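Local coordinates for ABC transporter, periplasmic substrate-binding protein (Thermotoga maritima, PDB 2HPG) that probably captures an organic solute in the periplasm and delivers it to a tripartite ATP-independent (TRAP) membrane transporter, at residues A[160-165]-A[183-188]; A[190-195]-A[214-219]; A[199-204]-A[222-227]. All coordinates share one frame; numbering follows the deposited sequence.

Contact 1: A[160-165]-A[183-188]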
# COMPACT_ATOMS: atom_id res chain seq x y z
N ARG A 160 15.55 9.17 13.93
CA ARG A 160 15.37 7.78 13.55
C ARG A 160 13.88 7.52 13.38
O ARG A 160 13.17 7.42 14.36
CB ARG A 160 15.95 6.83 14.60
CG ARG A 160 17.48 6.83 14.74
CD ARG A 160 18.01 7.80 15.75
NE ARG A 160 17.25 7.80 17.01
CZ ARG A 160 17.33 6.88 17.96
NH1 ARG A 160 18.17 5.86 17.86
NH2 ARG A 160 16.56 6.99 19.05
N ILE A 161 13.43 7.40 12.15
CA ILE A 161 12.00 7.15 11.85
C ILE A 161 11.79 5.76 11.26
O ILE A 161 12.37 5.42 10.23
CB ILE A 161 11.47 8.18 10.83
CG1 ILE A 161 11.54 9.61 11.40
CG2 ILE A 161 10.07 7.86 10.40
CD1 ILE A 161 10.72 9.82 12.69
N ARG A 162 10.92 4.98 11.89
CA ARG A 162 10.74 3.61 11.45
C ARG A 162 9.84 3.65 10.22
O ARG A 162 8.87 4.43 10.14
CB ARG A 162 10.24 2.69 12.57
CG ARG A 162 8.83 2.20 12.47
CD ARG A 162 8.64 0.91 11.74
NE ARG A 162 7.40 1.00 11.00
CZ ARG A 162 6.75 0.03 10.36
NH1 ARG A 162 7.08 -1.24 10.39
NH2 ARG A 162 5.67 0.39 9.70
N THR A 163 10.23 2.85 9.23
CA THR A 163 9.46 2.73 7.98
C THR A 163 9.68 1.28 7.49
O THR A 163 10.62 0.64 7.92
CB THR A 163 9.93 3.81 6.98
OG1 THR A 163 9.04 3.86 5.85
CG2 THR A 163 11.36 3.56 6.54
N PRO A 164 8.76 0.73 6.67
CA PRO A 164 8.91 -0.66 6.22
C PRO A 164 10.26 -0.94 5.57
O PRO A 164 10.97 -0.00 5.22
CB PRO A 164 7.76 -0.82 5.25
CG PRO A 164 6.75 0.12 5.73
CD PRO A 164 7.49 1.31 6.19
N GLY A 165 10.63 -2.21 5.46
CA GLY A 165 12.03 -2.55 5.20
C GLY A 165 12.52 -2.41 3.77
O GLY A 165 13.72 -2.32 3.55
N VAL A 183 11.60 -1.71 11.70
CA VAL A 183 11.13 -2.33 12.94
C VAL A 183 9.84 -3.04 12.66
O VAL A 183 8.96 -2.47 12.04
CB VAL A 183 10.81 -1.29 14.03
CG1 VAL A 183 10.45 -1.98 15.33
CG2 VAL A 183 11.95 -0.30 14.23
N ASN A 184 9.72 -4.29 13.08
CA ASN A 184 8.46 -5.02 12.97
C ASN A 184 7.35 -4.14 13.52
O ASN A 184 7.52 -3.52 14.57
CB ASN A 184 8.55 -6.33 13.76
CG ASN A 184 7.42 -7.28 13.45
OD1 ASN A 184 6.30 -7.16 13.99
ND2 ASN A 184 7.72 -8.28 12.62
N PHE A 185 6.24 -4.07 12.81
CA PHE A 185 5.16 -3.13 13.13
C PHE A 185 4.67 -3.31 14.56
O PHE A 185 4.45 -2.33 15.28
CB PHE A 185 4.01 -3.35 12.17
CG PHE A 185 2.87 -2.39 12.35
CD1 PHE A 185 2.76 -1.26 11.56
CD2 PHE A 185 1.90 -2.63 13.33
CE1 PHE A 185 1.70 -0.38 11.74
CE2 PHE A 185 0.84 -1.76 13.50
CZ PHE A 185 0.74 -0.63 12.70
N GLY A 186 4.50 -4.56 14.97
CA GLY A 186 4.06 -4.89 16.32
C GLY A 186 5.05 -4.45 17.39
O GLY A 186 4.73 -4.49 18.57
N GLU A 187 6.25 -4.05 16.98
CA GLU A 187 7.29 -3.60 17.92
C GLU A 187 7.59 -2.10 17.89
O GLU A 187 8.51 -1.64 18.57
CB GLU A 187 8.58 -4.39 17.66
CG GLU A 187 8.72 -5.67 18.49
CD GLU A 187 9.92 -6.47 18.07
OE1 GLU A 187 10.76 -6.79 18.95
OE2 GLU A 187 10.04 -6.75 16.85
N ILE A 188 6.82 -1.34 17.11
CA ILE A 188 7.02 0.12 17.03
C ILE A 188 6.84 0.76 18.41
O ILE A 188 7.65 1.56 18.85
CB ILE A 188 6.03 0.79 16.00
CG1 ILE A 188 6.26 0.28 14.57
CG2 ILE A 188 6.19 2.31 15.98
CD1 ILE A 188 5.12 0.73 13.60
O HOH W 1 10.07 -1.33 9.39

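Contact 2: A[190-195]-A[214-219]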
# COMPACT_ATOMS: atom_id res chain seq x y z
N THR A 190 7.25 -0.55 21.40
CA THR A 190 8.46 -0.93 22.17
C THR A 190 9.69 -0.14 21.75
O THR A 190 10.48 0.32 22.59
CB THR A 190 8.79 -2.42 21.97
OG1 THR A 190 7.65 -3.22 22.29
CG2 THR A 190 9.97 -2.85 22.84
N ALA A 191 9.87 -0.01 20.43
CA ALA A 191 11.01 0.76 19.92
C ALA A 191 10.98 2.24 20.34
O ALA A 191 12.01 2.83 20.62
CB ALA A 191 11.09 0.64 18.40
N VAL A 192 9.78 2.83 20.40
CA VAL A 192 9.62 4.21 20.86
C VAL A 192 9.82 4.29 22.39
O VAL A 192 10.63 5.08 22.87
CB VAL A 192 8.25 4.80 20.47
CG1 VAL A 192 8.13 6.25 20.96
CG2 VAL A 192 8.03 4.74 18.95
N GLN A 193 9.12 3.46 23.15
CA GLN A 193 9.27 3.49 24.62
C GLN A 193 10.71 3.23 25.08
O GLN A 193 11.19 3.84 26.03
CB GLN A 193 8.31 2.50 25.30
CG GLN A 193 8.28 2.68 26.83
CD GLN A 193 7.16 1.93 27.53
OE1 GLN A 193 6.58 0.99 26.97
NE2 GLN A 193 6.88 2.32 28.78
N THR A 194 11.42 2.33 24.41
CA THR A 194 12.82 2.05 24.76
C THR A 194 13.83 2.96 24.05
O THR A 194 15.04 2.76 24.17
CB THR A 194 13.16 0.59 24.47
OG1 THR A 194 12.96 0.33 23.08
CG2 THR A 194 12.30 -0.36 25.31
N ARG A 195 13.33 3.93 23.29
CA ARG A 195 14.15 4.96 22.63
C ARG A 195 15.09 4.42 21.54
O ARG A 195 16.13 5.03 21.26
CB ARG A 195 14.93 5.78 23.68
CG ARG A 195 14.05 6.14 24.87
CD ARG A 195 14.38 7.44 25.52
NE ARG A 195 15.48 7.33 26.47
CZ ARG A 195 15.40 6.73 27.66
NH1 ARG A 195 14.27 6.14 28.07
NH2 ARG A 195 16.48 6.70 28.45
N GLU A 214 -0.02 7.12 23.02
CA GLU A 214 0.53 7.08 24.39
C GLU A 214 2.01 7.48 24.43
O GLU A 214 2.51 7.91 25.47
CB GLU A 214 0.37 5.69 24.98
CG GLU A 214 -1.06 5.20 25.16
CD GLU A 214 -1.80 5.84 26.33
OE1 GLU A 214 -1.21 6.69 27.03
OE2 GLU A 214 -2.99 5.48 26.55
N VAL A 215 2.72 7.35 23.30
CA VAL A 215 4.19 7.55 23.30
C VAL A 215 4.72 8.54 22.27
O VAL A 215 5.88 8.92 22.31
CB VAL A 215 4.94 6.18 23.19
CG1 VAL A 215 4.91 5.46 24.53
CG2 VAL A 215 4.37 5.28 22.03
N LEU A 216 3.86 8.93 21.32
CA LEU A 216 4.15 9.93 20.33
C LEU A 216 3.04 10.99 20.38
O LEU A 216 1.86 10.68 20.46
CB LEU A 216 4.26 9.30 18.93
CG LEU A 216 5.35 8.26 18.69
CD1 LEU A 216 5.01 7.36 17.48
CD2 LEU A 216 6.73 8.95 18.46
N LYS A 217 3.44 12.26 20.33
CA LYS A 217 2.51 13.38 20.49
C LYS A 217 2.02 13.98 19.17
O LYS A 217 0.86 14.39 19.08
CB LYS A 217 3.15 14.48 21.35
CG LYS A 217 2.33 15.77 21.39
CD LYS A 217 2.80 16.70 22.47
CE LYS A 217 2.14 18.09 22.32
NZ LYS A 217 2.44 18.99 23.47
N TYR A 218 2.90 14.05 18.17
CA TYR A 218 2.60 14.79 16.94
C TYR A 218 2.32 13.95 15.69
O TYR A 218 3.07 13.03 15.35
CB TYR A 218 3.74 15.74 16.59
CG TYR A 218 3.96 16.82 17.60
CD1 TYR A 218 3.23 18.00 17.56
CD2 TYR A 218 4.90 16.67 18.61
CE1 TYR A 218 3.40 18.99 18.50
CE2 TYR A 218 5.10 17.66 19.55
CZ TYR A 218 4.34 18.81 19.49
OH TYR A 218 4.52 19.79 20.40
N MSE A 219 1.22 14.30 15.02
CA MSE A 219 0.96 13.83 13.67
C MSE A 219 1.17 15.00 12.73
O MSE A 219 0.41 15.97 12.79
CB MSE A 219 -0.47 13.32 13.56
CG MSE A 219 -0.67 12.39 12.40
SE MSE A 219 -0.42 10.54 12.95
CE MSE A 219 -1.12 9.69 11.34

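Contact 3: A[199-204]-A[222-227]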
# COMPACT_ATOMS: atom_id res chain seq x y z
N GLY A 199 10.40 8.00 16.09
CA GLY A 199 9.05 8.12 15.55
C GLY A 199 8.80 7.13 14.43
O GLY A 199 9.58 6.20 14.22
N ALA A 200 7.68 7.33 13.75
CA ALA A 200 7.25 6.45 12.67
C ALA A 200 6.53 7.30 11.63
O ALA A 200 6.52 8.52 11.69
CB ALA A 200 6.31 5.36 13.21
N GLU A 201 5.96 6.64 10.62
CA GLU A 201 5.21 7.33 9.61
C GLU A 201 4.12 6.37 9.20
O GLU A 201 4.40 5.24 8.81
CB GLU A 201 6.14 7.76 8.46
CG GLU A 201 6.95 6.68 7.82
CD GLU A 201 6.23 5.91 6.74
OE1 GLU A 201 6.56 4.74 6.53
OE2 GLU A 201 5.33 6.47 6.11
N LEU A 202 2.87 6.76 9.43
CA LEU A 202 1.75 5.83 9.47
C LEU A 202 0.46 6.54 9.10
O LEU A 202 0.42 7.75 8.98
CB LEU A 202 1.60 5.24 10.89
CG LEU A 202 2.72 4.32 11.41
CD1 LEU A 202 2.51 4.02 12.91
CD2 LEU A 202 2.85 3.01 10.64
N THR A 203 -0.62 5.76 8.94
CA THR A 203 -1.95 6.31 8.84
C THR A 203 -2.53 6.53 10.25
O THR A 203 -1.99 6.01 11.21
CB THR A 203 -2.86 5.31 8.15
OG1 THR A 203 -2.99 4.17 8.99
CG2 THR A 203 -2.26 4.91 6.80
N TYR A 204 -3.61 7.31 10.35
CA TYR A 204 -4.25 7.57 11.64
C TYR A 204 -4.83 6.28 12.24
O TYR A 204 -4.82 6.10 13.46
CB TYR A 204 -5.36 8.63 11.47
CG TYR A 204 -4.88 10.09 11.41
CD1 TYR A 204 -4.56 10.78 12.56
CD2 TYR A 204 -4.80 10.77 10.19
CE1 TYR A 204 -4.21 12.09 12.52
CE2 TYR A 204 -4.41 12.10 10.15
CZ TYR A 204 -4.11 12.75 11.32
OH TYR A 204 -3.70 14.07 11.35
N THR A 222 2.39 15.50 6.33
CA THR A 222 3.21 15.58 5.14
C THR A 222 2.58 14.81 3.99
O THR A 222 2.86 15.11 2.84
CB THR A 222 4.59 15.03 5.37
OG1 THR A 222 4.49 13.79 6.06
CG2 THR A 222 5.45 16.00 6.18
N GLY A 223 1.76 13.80 4.31
CA GLY A 223 1.05 13.01 3.29
C GLY A 223 2.01 12.46 2.23
O GLY A 223 1.70 12.42 1.03
N HIS A 224 3.19 12.05 2.68
CA HIS A 224 4.31 11.69 1.81
C HIS A 224 4.19 10.32 1.09
O HIS A 224 4.89 10.10 0.09
CB HIS A 224 5.62 11.74 2.62
CG HIS A 224 5.59 10.88 3.83
ND1 HIS A 224 5.22 11.34 5.08
CD2 HIS A 224 5.82 9.55 3.99
CE1 HIS A 224 5.24 10.35 5.94
NE2 HIS A 224 5.61 9.25 5.31
N PHE A 225 3.35 9.41 1.59
CA PHE A 225 3.00 8.18 0.86
C PHE A 225 1.49 8.05 0.76
O PHE A 225 0.77 8.36 1.71
CB PHE A 225 3.49 6.89 1.54
CG PHE A 225 4.97 6.74 1.66
CD1 PHE A 225 5.79 6.76 0.54
CD2 PHE A 225 5.53 6.48 2.88
CE1 PHE A 225 7.14 6.59 0.68
CE2 PHE A 225 6.87 6.32 3.03
CZ PHE A 225 7.69 6.36 1.93
N LEU A 226 1.02 7.60 -0.40
CA LEU A 226 -0.28 6.96 -0.52
C LEU A 226 -0.03 5.48 -0.76
O LEU A 226 0.51 5.10 -1.80
CB LEU A 226 -1.09 7.54 -1.68
CG LEU A 226 -2.47 6.92 -1.82
CD1 LEU A 226 -3.34 7.27 -0.63
CD2 LEU A 226 -3.10 7.32 -3.15
N LEU A 227 -0.40 4.64 0.21
CA LEU A 227 -0.12 3.20 0.13
C LEU A 227 -1.08 2.48 -0.81
O LEU A 227 -2.28 2.33 -0.53
CB LEU A 227 -0.11 2.57 1.53
CG LEU A 227 0.14 1.06 1.65
CD1 LEU A 227 1.17 0.55 0.67
CD2 LEU A 227 0.55 0.75 3.11

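Contact 1: A[160-165]-A[183-188]
Arg162 leans across from strand 160-162 and lays its guanidinium into the loop 183-188, where three residues meet three different parts of it. Its rim is used first. Arg162 NH1 donates to Val183 O over 2.8 Å, nearly straight at the hydrogen and almost along the C=O axis, with the oxygen lying close to the guanidinium plane. One broad face is then closed by Ile188, which, its side chain crossing the arginine at about a right angle, puts CD1 3.5 Å from Arg162 NE. Pro164 backs the opposite face from the arginine's own segment. Phe185 approaches differently again: its ring turns an edge, not a face, to the guanidinium, the two planes standing 80° apart and Phe185 CD1 lying 3.8 Å from Arg162 NH2. Bends at chi2 and chi3 of Arg162 help carry the chain past Ile188; nearer the backbone, Arg162 CB rests 3.8 Å from Val183 CG2.

A water continues the link on the backbone side, donating to Thr163 O and accepting from Val183 N 2.8 Å away. It spans the gap where strands 160-162 and 179-181, parallel neighbours in the sheet, begin to part. In the loop itself, Glu187 N bonds to Asn184 O, tightening the short 3-10 turn that leads into helix 188-193.

The case illustrates how a cationic group can be fixed by unlike neighbours. A carbonyl fixes the in-plane direction, while Ile188 CD1 on one face and the imide nitrogen of Pro164 over the other probably limit tilting. The neutral Val183 carbonyl does not itself neutralise the charge, so the group could still attract an anion, consistent with the way TRAP binding proteins commonly use an arginine to hold a substrate carboxylate.

Contact 2: A[190-195]-A[214-219]
Val192, in the last turn of helix 188-193, faces the bend at Val215 and Leu216 through which the chain enters the long strand 218-234. The helix stops just beyond this point. Arg195 takes a positive phi of 66° and its N returns to Val192 O at 3.0 Å, part of the Schellman motif that ends the helix. Within the last helical turn Thr194 N bonds to Thr190 O, and the Thr194 hydroxyl also donates to Thr190 O, from the opposite face of the carbonyl plane. On the other segment the chain leaves a 3-10 turn at Glu214, passes through an irregular link in which Leu216 alone is extended between Val215 and Lys217, and becomes strand at Tyr218.

The side-chain meeting is carried by a single methyl. Val192 CG1, anti to the backbone N (chi1 -179°), projects between its two partners, 3.9 Å from Val215 CB and 3.9 Å from Leu216 CD2. Val215 meets it with CB and the CG2 branch, the latter 4.0 Å from Val192 CG1. Leu216 starts off to one side of Val192, and its isobutyl group brings CD2 back to the same methyl. The backbone also contributes, since Val215 O lies 3.7 Å from Val192 CG1; that carbonyl has its polar need met by the side-chain amide of Asn147, whose oxygen accepts from Lys217 N.

This is a compact instance of a helix end seated on the approach to a strand mainly by aliphatic contact. Lys217 and Tyr218 both face Thr146 of strand 130-146, a classic beta bulge at the start of the pairing, so a Schellman-terminated helix and a bulged strand entry lie side by side at the margin of an alpha/beta lobe of the periplasmic binding protein fold.

Contact 3: A[199-204]-A[222-227]
Glu201 contributes more buried surface than either of its partners, His224 and Phe225, and meets both with the same carboxylate oxygen. His224 NE2 donates to Glu201 OE2 over 2.9 Å at an N-H...O angle of 158°. The oxygen sits near the imidazole plane but receives the bond on its anti side, with the donor 33° out of the carboxylate plane. A bend at chi2 brings the carboxylate back toward the ring. Glu201 CB also lies 3.5 Å from His224 NE2, so the imidazole touches the root of the chain as well as its end. The other ring nitrogen is engaged too: His224 ND1 and Thr222 OG1 share a 2.7 Å hydrogen bond, and the imidazole is thereby held at two points of its rim.

Strands 199-202 and 218-234 are not sheet neighbours; both pair antiparallel with strand 130-146, and the Glu201 and His224 CA atoms are 9.0 Å apart. The contact thus exemplifies side chains tying next-but-one strands over the strand between them.

Phe225 presents its edge, CD2 lying 3.2 Å from Glu201 OE2, with ring and carboxylate planes 72° apart. Such an edge, slightly positive, probably suits the anionic oxygen. Glu201 OE1 is occupied by Thr163 OG1 and by a salt bridge to Arg142, while Trp169 of helix 167-176 meets the Phe225 ring edge-to-face.

How the contacts relate
The three contacts follow one stretch of chain through a single mixed sheet. Contact 1 closes before the others open, whereas the segments of contacts 2 and 3 alternate, both drawing on strand 218-234. Centres are about 12 Å apart between contact 1 and each of the others, and about 15 Å between contacts 2 and 3. Strands 160-162 and 199-202 are parallel neighbours, joined by Arg162 N to Gly199 O. Arg160 NH2 reaches Arg195 O, linking contacts 1 and 2; Leu216 packs on Gly199, linking 2 and 3. Helix 188-193 and strands 160-162, 199-202 and 218-234 are thus tied together within one lobe, probably making it a coherent unit of the solute-binding fold.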